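Local structure of putative gamma-glutamylcyclotransferase YkqA (Bacillus subtilis, 2QIK) at residues Ala140-Ala145 / Leu198-Lys203; Gly188-Ile193 / Arg224-Cys229; His246-Ile251 / Arg269-Leu274. The protein is probably a gamma-glutamylcyclotransferase, an acyltransferase thought to act on gamma-glutamyl amines. All blocks are in the same frame, centred on the assembly; numbering follows the deposited sequence.

Interaction 1. Residues Ala140-Ala145 / Leu198-Lys203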
loop_
_atom_site.group_PDB
_atom_site.type_symbol
_atom_site.label_atom_id
_atom_site.label_comp_id
_atom_site.label_asym_id
_atom_site.label_seq_id
_atom_site.Cartn_x
_atom_site.Cartn_y
_atom_site.Cartn_z
ATOM N N ALA A 140 -5.167 10.281 20.271
ATOM C CA ALA A 140 -4.746 11.543 20.885
ATOM C C ALA A 140 -4.278 12.563 19.850
ATOM O O ALA A 140 -4.647 13.715 19.937
ATOM C CB ALA A 140 -3.650 11.309 21.879
ATOM N N ARG A 141 -3.504 12.167 18.850
ATOM C CA ARG A 141 -3.026 13.094 17.808
ATOM C C ARG A 141 -4.236 13.565 16.986
ATOM O O ARG A 141 -4.296 14.730 16.660
ATOM C CB ARG A 141 -1.909 12.564 16.914
ATOM C CG ARG A 141 -0.592 12.440 17.647
ATOM C CD ARG A 141 0.505 11.974 16.692
ATOM N NE ARG A 141 0.687 12.990 15.645
ATOM C CZ ARG A 141 1.448 12.849 14.568
ATOM N NH1 ARG A 141 2.039 11.721 14.433
ATOM N NH2 ARG A 141 1.508 13.838 13.637
ATOM N N PHE A 142 -5.184 12.689 16.675
ATOM C CA PHE A 142 -6.398 13.145 16.000
ATOM C C PHE A 142 -7.053 14.259 16.787
ATOM O O PHE A 142 -7.514 15.271 16.251
ATOM C CB PHE A 142 -7.411 12.035 15.795
ATOM C CG PHE A 142 -6.970 10.853 14.942
ATOM C CD1 PHE A 142 -7.435 9.582 15.279
ATOM C CD2 PHE A 142 -6.202 10.986 13.801
ATOM C CE1 PHE A 142 -7.119 8.480 14.497
ATOM C CE2 PHE A 142 -5.893 9.848 13.007
ATOM C CZ PHE A 142 -6.326 8.597 13.405
ATOM N N GLN A 143 -7.213 14.025 18.076
ATOM C CA GLN A 143 -7.903 15.013 18.935
ATOM C C GLN A 143 -7.145 16.334 18.919
ATOM O O GLN A 143 -7.751 17.399 18.844
ATOM C CB GLN A 143 -8.014 14.504 20.356
ATOM C CG GLN A 143 -8.986 13.370 20.503
ATOM C CD GLN A 143 -9.017 12.780 21.881
ATOM O OE1 GLN A 143 -10.090 12.358 22.359
ATOM N NE2 GLN A 143 -7.887 12.819 22.567
ATOM N N LYS A 144 -5.819 16.316 19.040
ATOM C CA LYS A 144 -5.001 17.553 19.003
ATOM C C LYS A 144 -5.128 18.332 17.708
ATOM O O LYS A 144 -5.065 19.549 17.709
ATOM C CB LYS A 144 -3.545 17.286 19.271
ATOM C CG LYS A 144 -3.256 16.838 20.648
ATOM C CD LYS A 144 -1.780 16.640 20.844
ATOM C CE LYS A 144 -1.513 15.307 21.470
ATOM N NZ LYS A 144 -0.571 14.418 20.733
ATOM N N ALA A 145 -5.309 17.614 16.594
ATOM C CA ALA A 145 -5.439 18.213 15.297
ATOM C C ALA A 145 -6.894 18.618 15.008
ATOM O O ALA A 145 -7.146 19.199 13.972
ATOM C CB ALA A 145 -4.956 17.243 14.259
ATOM N N LEU A 198 -8.975 12.962 4.162
ATOM C CA LEU A 198 -7.777 12.422 3.552
ATOM C C LEU A 198 -6.572 13.312 3.559
ATOM O O LEU A 198 -5.426 12.820 3.761
ATOM C CB LEU A 198 -8.093 12.041 2.077
ATOM C CG LEU A 198 -7.101 11.168 1.388
ATOM C CD1 LEU A 198 -6.773 9.836 2.193
ATOM C CD2 LEU A 198 -7.640 10.862 0.022
ATOM N N SER A 199 -6.735 14.605 3.305
ATOM C CA SER A 199 -5.544 15.428 3.236
ATOM C C SER A 199 -4.831 15.537 4.594
ATOM O O SER A 199 -3.595 15.614 4.630
ATOM C CB SER A 199 -5.797 16.798 2.593
ATOM O OG SER A 199 -6.656 17.600 3.365
ATOM N N TYR A 200 -5.578 15.447 5.699
ATOM C CA TYR A 200 -4.965 15.373 7.035
ATOM C C TYR A 200 -4.028 14.159 7.054
ATOM O O TYR A 200 -2.892 14.235 7.534
ATOM C CB TYR A 200 -6.063 15.224 8.102
ATOM C CG TYR A 200 -5.492 14.750 9.423
ATOM C CD1 TYR A 200 -4.822 15.621 10.238
ATOM C CD2 TYR A 200 -5.534 13.442 9.777
ATOM C CE1 TYR A 200 -4.201 15.201 11.369
ATOM C CE2 TYR A 200 -4.959 13.000 10.906
ATOM C CZ TYR A 200 -4.274 13.873 11.729
ATOM O OH TYR A 200 -3.686 13.402 12.904
ATOM N N LEU A 201 -4.503 13.009 6.574
ATOM C CA LEU A 201 -3.663 11.806 6.587
ATOM C C LEU A 201 -2.447 11.960 5.697
ATOM O O LEU A 201 -1.351 11.524 6.049
ATOM C CB LEU A 201 -4.445 10.589 6.257
ATOM C CG LEU A 201 -5.526 10.167 7.257
ATOM C CD1 LEU A 201 -6.387 9.057 6.714
ATOM C CD2 LEU A 201 -4.875 9.726 8.552
ATOM N N TYR A 202 -2.622 12.555 4.511
ATOM C CA TYR A 202 -1.499 12.771 3.623
ATOM C C TYR A 202 -0.420 13.608 4.266
ATOM O O TYR A 202 0.784 13.371 4.102
ATOM C CB TYR A 202 -1.903 13.384 2.296
ATOM C CG TYR A 202 -2.345 12.451 1.215
ATOM C CD1 TYR A 202 -3.188 11.396 1.446
ATOM C CD2 TYR A 202 -1.888 12.628 -0.101
ATOM C CE1 TYR A 202 -3.559 10.544 0.412
ATOM C CE2 TYR A 202 -2.289 11.797 -1.125
ATOM C CZ TYR A 202 -3.100 10.743 -0.879
ATOM O OH TYR A 202 -3.529 9.876 -1.853
ATOM N N LYS A 203 -0.822 14.607 5.053
ATOM C CA LYS A 203 0.164 15.437 5.778
ATOM C C LYS A 203 0.794 14.668 6.895
ATOM O O LYS A 203 2.029 14.687 7.070
ATOM C CB LYS A 203 -0.543 16.730 6.244
ATOM C CG LYS A 203 0.392 17.630 7.062
ATOM C CD LYS A 203 -0.281 18.857 7.676
ATOM C CE LYS A 203 0.598 19.607 8.713
ATOM N NZ LYS A 203 -0.244 20.407 9.640
HETATM O O HOH W 1 -1.628 14.962 13.684
#

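Interaction 2. Residues Gly188-Ile193 / Arg224-Cys229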
loop_
_atom_site.group_PDB
_atom_site.type_symbol
_atom_site.label_atom_id
_atom_site.label_comp_id
_atom_site.label_asym_id
_atom_site.label_seq_id
_atom_site.Cartn_x
_atom_site.Cartn_y
_atom_site.Cartn_z
ATOM N N GLY A 188 -4.905 -4.578 12.282
ATOM C CA GLY A 188 -5.042 -3.135 12.472
ATOM C C GLY A 188 -6.487 -2.788 12.663
ATOM O O GLY A 188 -7.330 -3.671 12.830
ATOM N N VAL A 189 -6.782 -1.519 12.617
ATOM C CA VAL A 189 -8.156 -0.969 12.792
ATOM C C VAL A 189 -8.544 -0.396 11.410
ATOM O O VAL A 189 -7.811 0.388 10.833
ATOM C CB VAL A 189 -8.166 0.208 13.864
ATOM C CG1 VAL A 189 -9.557 0.760 14.105
ATOM C CG2 VAL A 189 -7.493 -0.194 15.169
ATOM N N LEU A 190 -9.724 -0.748 10.953
ATOM C CA LEU A 190 -10.298 -0.176 9.752
ATOM C C LEU A 190 -11.290 0.866 10.156
ATOM O O LEU A 190 -12.228 0.612 10.928
ATOM C CB LEU A 190 -10.974 -1.267 8.904
ATOM C CG LEU A 190 -11.450 -0.819 7.552
ATOM C CD1 LEU A 190 -10.245 -0.493 6.674
ATOM C CD2 LEU A 190 -12.335 -1.838 6.893
ATOM N N TYR A 191 -11.114 2.093 9.669
ATOM C CA TYR A 191 -12.016 3.198 9.884
ATOM C C TYR A 191 -12.803 3.533 8.615
ATOM O O TYR A 191 -12.276 3.439 7.511
ATOM C CB TYR A 191 -11.269 4.462 10.223
ATOM C CG TYR A 191 -10.442 4.508 11.485
ATOM C CD1 TYR A 191 -10.992 4.854 12.699
ATOM C CD2 TYR A 191 -9.095 4.309 11.423
ATOM C CE1 TYR A 191 -10.248 4.962 13.826
ATOM C CE2 TYR A 191 -8.289 4.404 12.582
ATOM C CZ TYR A 191 -8.879 4.760 13.765
ATOM O OH TYR A 191 -8.107 4.911 14.904
ATOM N N ARG A 192 -14.076 3.894 8.750
ATOM C CA ARG A 192 -14.843 4.502 7.648
ATOM C C ARG A 192 -14.733 6.028 7.832
ATOM O O ARG A 192 -15.184 6.563 8.853
ATOM C CB ARG A 192 -16.295 4.095 7.742
ATOM C CG ARG A 192 -17.166 4.606 6.616
ATOM C CD ARG A 192 -18.581 4.235 6.746
ATOM N NE ARG A 192 -18.703 2.834 6.620
ATOM C CZ ARG A 192 -18.847 1.942 7.613
ATOM N NH1 ARG A 192 -18.959 2.336 8.879
ATOM N NH2 ARG A 192 -18.898 0.646 7.333
ATOM N N ILE A 193 -14.091 6.689 6.880
ATOM C CA ILE A 193 -13.844 8.131 6.976
ATOM C C ILE A 193 -14.390 8.857 5.735
ATOM O O ILE A 193 -14.439 8.271 4.645
ATOM C CB ILE A 193 -12.369 8.442 7.188
ATOM C CG1 ILE A 193 -11.525 8.176 5.906
ATOM C CG2 ILE A 193 -11.761 7.709 8.366
ATOM C CD1 ILE A 193 -10.044 8.522 6.079
ATOM N N ARG A 224 -16.488 -9.737 7.155
ATOM C CA ARG A 224 -16.786 -9.127 5.886
ATOM C C ARG A 224 -15.466 -8.700 5.271
ATOM O O ARG A 224 -14.519 -8.354 5.959
ATOM C CB ARG A 224 -17.660 -7.916 6.144
ATOM C CG ARG A 224 -18.018 -7.134 4.984
ATOM C CD ARG A 224 -19.042 -6.083 5.204
ATOM N NE ARG A 224 -18.751 -5.001 4.281
ATOM C CZ ARG A 224 -18.865 -5.077 2.970
ATOM N NH1 ARG A 224 -18.495 -4.044 2.227
ATOM N NH2 ARG A 224 -19.387 -6.164 2.389
ATOM N N HIS A 225 -15.470 -8.670 3.967
ATOM C CA HIS A 225 -14.334 -8.375 3.187
ATOM C C HIS A 225 -14.430 -6.960 2.677
ATOM O O HIS A 225 -15.423 -6.517 2.128
ATOM C CB HIS A 225 -14.287 -9.376 2.034
ATOM C CG HIS A 225 -13.789 -10.739 2.454
ATOM N ND1 HIS A 225 -12.537 -10.926 3.004
ATOM C CD2 HIS A 225 -14.377 -11.961 2.429
ATOM C CE1 HIS A 225 -12.371 -12.205 3.295
ATOM N NE2 HIS A 225 -13.470 -12.858 2.946
ATOM N N TYR A 226 -13.368 -6.180 2.862
ATOM C CA TYR A 226 -13.321 -4.816 2.372
ATOM C C TYR A 226 -12.178 -4.665 1.354
ATOM O O TYR A 226 -11.014 -4.974 1.659
ATOM C CB TYR A 226 -13.078 -3.831 3.552
ATOM C CG TYR A 226 -14.287 -3.746 4.472
ATOM C CD1 TYR A 226 -15.218 -2.731 4.258
ATOM C CD2 TYR A 226 -14.442 -4.614 5.517
ATOM C CE1 TYR A 226 -16.339 -2.576 5.113
ATOM C CE2 TYR A 226 -15.558 -4.521 6.326
ATOM C CZ TYR A 226 -16.468 -3.498 6.093
ATOM O OH TYR A 226 -17.577 -3.341 6.884
ATOM N N LYS A 227 -12.505 -4.148 0.194
ATOM C CA LYS A 227 -11.543 -4.100 -0.962
ATOM C C LYS A 227 -10.974 -2.693 -1.146
ATOM O O LYS A 227 -11.651 -1.689 -0.978
ATOM C CB LYS A 227 -12.289 -4.411 -2.251
ATOM C CG LYS A 227 -12.819 -5.839 -2.236
ATOM C CD LYS A 227 -13.609 -6.183 -3.421
ATOM C CE LYS A 227 -14.111 -7.609 -3.278
ATOM N NZ LYS A 227 -13.141 -8.693 -2.885
ATOM N N ASP A 228 -9.693 -2.629 -1.495
ATOM C CA ASP A 228 -9.082 -1.345 -1.839
ATOM C C ASP A 228 -9.129 -0.388 -0.678
ATOM O O ASP A 228 -9.379 0.789 -0.851
ATOM C CB ASP A 228 -9.642 -0.781 -3.125
ATOM C CG ASP A 228 -9.136 -1.487 -4.331
ATOM O OD1 ASP A 228 -9.829 -1.407 -5.394
ATOM O OD2 ASP A 228 -8.081 -2.139 -4.354
ATOM N N CYS A 229 -8.854 -0.893 0.537
ATOM C CA CYS A 229 -8.740 -0.041 1.712
ATOM C C CYS A 229 -7.421 0.741 1.601
ATOM O O CYS A 229 -6.395 0.212 1.177
ATOM C CB CYS A 229 -8.681 -0.867 2.961
ATOM S SG CYS A 229 -10.144 -1.852 3.217
#

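Interaction 3. Residues His246-Ile251 / Arg269-Leu274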
loop_
_atom_site.group_PDB
_atom_site.type_symbol
_atom_site.label_atom_id
_atom_site.label_comp_id
_atom_site.label_asym_id
_atom_site.label_seq_id
_atom_site.Cartn_x
_atom_site.Cartn_y
_atom_site.Cartn_z
ATOM N N HIS A 246 7.180 7.496 23.453
ATOM C CA HIS A 246 5.940 8.250 23.349
ATOM C C HIS A 246 5.075 7.613 22.244
ATOM O O HIS A 246 3.871 7.241 22.484
ATOM C CB HIS A 246 6.384 9.740 23.094
ATOM C CG HIS A 246 6.750 10.062 21.650
ATOM N ND1 HIS A 246 7.889 9.591 21.026
ATOM C CD2 HIS A 246 6.078 10.752 20.683
ATOM C CE1 HIS A 246 7.927 9.996 19.774
ATOM N NE2 HIS A 246 6.842 10.701 19.533
ATOM N N TYR A 247 5.700 7.419 21.075
ATOM C CA TYR A 247 5.085 6.764 19.881
ATOM C C TYR A 247 4.682 5.317 20.182
ATOM O O TYR A 247 3.601 4.923 19.859
ATOM C CB TYR A 247 6.059 6.835 18.736
ATOM C CG TYR A 247 5.622 6.175 17.449
ATOM C CD1 TYR A 247 4.652 6.735 16.629
ATOM C CD2 TYR A 247 6.190 4.985 17.070
ATOM C CE1 TYR A 247 4.271 6.084 15.447
ATOM C CE2 TYR A 247 5.838 4.342 15.940
ATOM C CZ TYR A 247 4.865 4.884 15.130
ATOM O OH TYR A 247 4.552 4.206 14.004
ATOM N N GLN A 248 5.562 4.545 20.846
ATOM C CA GLN A 248 5.207 3.197 21.190
ATOM C C GLN A 248 3.986 3.142 22.085
ATOM O O GLN A 248 3.092 2.290 21.935
ATOM C CB GLN A 248 6.360 2.490 21.883
ATOM C CG GLN A 248 5.986 1.119 22.372
ATOM C CD GLN A 248 7.138 0.191 22.811
ATOM O OE1 GLN A 248 6.896 -0.872 23.497
ATOM N NE2 GLN A 248 8.310 0.526 22.406
ATOM N N ILE A 249 3.896 4.104 23.006
ATOM C CA ILE A 249 2.705 4.104 23.849
ATOM C C ILE A 249 1.426 4.325 23.065
ATOM O O ILE A 249 0.396 3.756 23.385
ATOM C CB ILE A 249 2.883 5.118 24.998
ATOM C CG1 ILE A 249 4.011 4.714 25.966
ATOM C CG2 ILE A 249 1.572 5.266 25.809
ATOM C CD1 ILE A 249 4.493 5.867 26.889
ATOM N N GLU A 250 1.454 5.175 22.038
ATOM C CA GLU A 250 0.261 5.378 21.175
ATOM C C GLU A 250 -0.161 4.073 20.539
ATOM O O GLU A 250 -1.333 3.709 20.558
ATOM C CB GLU A 250 0.555 6.420 20.122
ATOM C CG GLU A 250 0.757 7.796 20.682
ATOM C CD GLU A 250 1.273 8.780 19.658
ATOM O OE1 GLU A 250 2.390 9.284 19.902
ATOM O OE2 GLU A 250 0.597 9.170 18.694
ATOM N N ILE A 251 0.820 3.328 20.003
ATOM C CA ILE A 251 0.522 2.042 19.377
ATOM C C ILE A 251 -0.093 1.082 20.355
ATOM O O ILE A 251 -1.078 0.394 20.105
ATOM C CB ILE A 251 1.765 1.427 18.726
ATOM C CG1 ILE A 251 2.197 2.306 17.601
ATOM C CG2 ILE A 251 1.515 0.010 18.260
ATOM C CD1 ILE A 251 3.442 1.853 16.886
ATOM N N ARG A 269 5.903 -7.441 22.305
ATOM C CA ARG A 269 7.148 -8.123 22.483
ATOM C C ARG A 269 8.135 -7.771 21.337
ATOM O O ARG A 269 9.347 -7.592 21.525
ATOM C CB ARG A 269 6.940 -9.665 22.483
ATOM C CG ARG A 269 6.352 -10.444 23.755
ATOM C CD ARG A 269 6.192 -12.166 23.698
ATOM N NE ARG A 269 7.201 -12.617 24.604
ATOM C CZ ARG A 269 8.521 -12.369 24.506
ATOM N NH1 ARG A 269 9.365 -12.848 25.443
ATOM N NH2 ARG A 269 9.025 -11.684 23.479
ATOM N N HIS A 270 7.597 -7.637 20.100
ATOM C CA HIS A 270 8.436 -7.269 18.983
ATOM C C HIS A 270 9.036 -5.901 19.182
ATOM O O HIS A 270 10.245 -5.738 18.976
ATOM C CB HIS A 270 7.635 -7.334 17.679
ATOM C CG HIS A 270 8.423 -7.007 16.474
ATOM N ND1 HIS A 270 9.410 -7.851 15.996
ATOM C CD2 HIS A 270 8.380 -5.941 15.659
ATOM C CE1 HIS A 270 9.968 -7.281 14.951
ATOM N NE2 HIS A 270 9.360 -6.121 14.711
HETATM N N MSE A 271 8.212 -4.903 19.483
HETATM C CA MSE A 271 8.719 -3.558 19.710
HETATM C C MSE A 271 9.788 -3.534 20.797
HETATM O O MSE A 271 10.782 -2.856 20.685
HETATM C CB MSE A 271 7.598 -2.616 20.062
HETATM C CG MSE A 271 6.616 -2.377 18.904
HETATM SE SE MSE A 271 5.308 -1.037 19.153
HETATM C CE MSE A 271 4.382 -1.822 20.541
ATOM N N ASN A 272 9.551 -4.252 21.870
ATOM C CA ASN A 272 10.459 -4.231 23.035
ATOM C C ASN A 272 11.741 -5.018 22.776
ATOM O O ASN A 272 12.702 -4.873 23.532
ATOM C CB ASN A 272 9.750 -4.739 24.304
ATOM C CG ASN A 272 8.710 -3.847 24.807
ATOM O OD1 ASN A 272 7.640 -4.309 25.352
ATOM N ND2 ASN A 272 8.942 -2.558 24.671
ATOM N N SER A 273 11.785 -5.856 21.749
ATOM C CA SER A 273 12.913 -6.724 21.423
ATOM C C SER A 273 13.911 -6.011 20.512
ATOM O O SER A 273 15.058 -6.425 20.345
ATOM C CB SER A 273 12.400 -8.034 20.774
ATOM O OG SER A 273 13.430 -8.971 20.686
ATOM N N LEU A 274 13.464 -4.946 19.867
ATOM C CA LEU A 274 14.297 -4.294 18.893
ATOM C C LEU A 274 15.464 -3.519 19.526
ATOM O O LEU A 274 15.303 -2.924 20.593
ATOM C CB LEU A 274 13.393 -3.365 18.050
ATOM C CG LEU A 274 12.366 -4.048 17.115
ATOM C CD1 LEU A 274 11.488 -3.006 16.509
ATOM C CD2 LEU A 274 13.042 -4.885 16.055
#

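Interaction 1. Residues Ala140-Ala145 / Leu198-Lys203
Tyr200 OH, which packs beside the ring of Phe142, is gripped by two polar partners. One is a water at 2.7 Å from Tyr200 OH. The other is Arg204 NH1, one turn further along the same helix, which hydrogen-bonds to the hydroxyl. The water also accepts a weak bond from Arg141 NH2 at 3.3 Å, so it bridges the two helices. The motif is a helix-helix contact between helix 140-145 and helix 198-204. The axes of the segments 140-145 and 198-203 cross at 115° and come no nearer than 12.6 Å, too far for the backbones to meet. The tyrosine spans the gap. Its CG stands anti to the backbone N (chi1 164°), and the ring reaches over to Phe142 and Ala145. Two apolar groups meet its two ortho carbons next to the hydroxyl, both from the same side of the ring plane. Tyr200 CE1 meets Ala145 CB at 3.6 Å. Tyr200 CE2 meets Phe142 CD2 at 3.7 Å, and the two aromatic side chains cross at about a right angle. Phe142 is buried and its ring stacks on that of Phe151. Arg141 and Ala145 lie at the exposed margin. At the Phe142 ring edge, near the ring plane, Tyr200 OH sits 3.6 Å from Phe142 CD2.

Interaction 2. Residues Gly188-Ile193 / Arg224-Cys229
The ring of Tyr226 has Leu190 on one face and Arg224 on the other. Leu190 CD2 lies 3.6 Å above the ring plane, offset toward the rim. It makes a CH-pi contact, 3.9 Å from the Tyr226 ring centroid and 21° off the normal. Over the opposite face, Arg224 CZ stands 4.1 Å above the plane of the Tyr226 ring, offset toward the rim. Tyr226 OH lies at the edge of the Arg224 guanidinium, in its plane. The Tyr226 ring also meets that of Tyr129, with the planes at about 45°. Leu190 points its CG anti to the backbone N (chi1 -173°), which sends both methyls across to the other strand. Leu190 CD1 meets Cys229 SG at 3.7 Å. The chain turns a corner at Asp228, and this brings Tyr226 and Cys229 to the same leucine. An alanine here lacks both methyls, and would probably open a gap between the Tyr226 ring face and Cys229 SG. Arg192 only passes near Tyr226 OH; its guanidinium is held by Tyr129 and Asp153. The contact joins two antiparallel sheets. Strand 185-193 is the middle of three, between 128-132 and 154-161, while strand 224-234 pairs with 212-221, whose Val219 also touches Leu190.

Interaction 3. Residues His246-Ile251 / Arg269-Leu274
Met271, present as selenomethionine, reaches from its helix toward Gln248 and Ile251. Its CB packs against the end of the glutamine, with Met271 CB 4.0 Å from Gln248 CD. The CG beyond carries the chain on to the selenium. Met271 SE then meets three atoms. Gln248 CG is 3.9 Å from Met271 SE. Ile251 CG2 lies at 4.0 Å from the same selenium, and Ile251 CD1 at 4.1 Å. Here the chain bends (chi3 -65°), which turns the last methyl back along the glutamine. Met271 CE ends 3.8 Å from Gln248 CG. Ile251 CG2 is also near, 4.1 Å from Met271 CE. The motif is an antiparallel helical hairpin. Helix 245-258 and helix 261-273 are joined by a short turn, and the axes of 246-251 and 269-273 run at 169° with a closest approach of 11.6 Å. Gln248 and Met271 come at each other from opposite directions across the gap. The glutamine is extended beyond CG, so its CG and amide reach the methionine. Its amide group ends beside that of Asn272, at the more exposed side, with the two amide planes 36° apart. On the inner side, Phe167 of strand 164-171 touches both Ile251 and Met271. The neighbouring Tyr247 faces elsewhere: its OH hydrogen-bonds to Ala177 N and to a citric acid molecule, probably from the crystallisation liquor.

In the fold
Interaction 2 is the buried one, its centre about 13 Å from the centre of the chain. It is sheet against sheet, and a leucine does the work. Interactions 1 and 3 are helix pairs further out, partly buried, with polar groups at their margins. Interaction 1 relies on an aromatic bridge and a water; interaction 3 relies on the long unbranched chains of a methionine and a glutamine. Interactions 1 and 2 are linked directly, since strand 185-193 leads into helix 198-204. Phe142 packs on Tyr191 and Leu201 on Ile193. Interaction 3 touches interaction 1 through Arg141 and Glu250, but stays about 8 Å from interaction 2 at the nearest atoms.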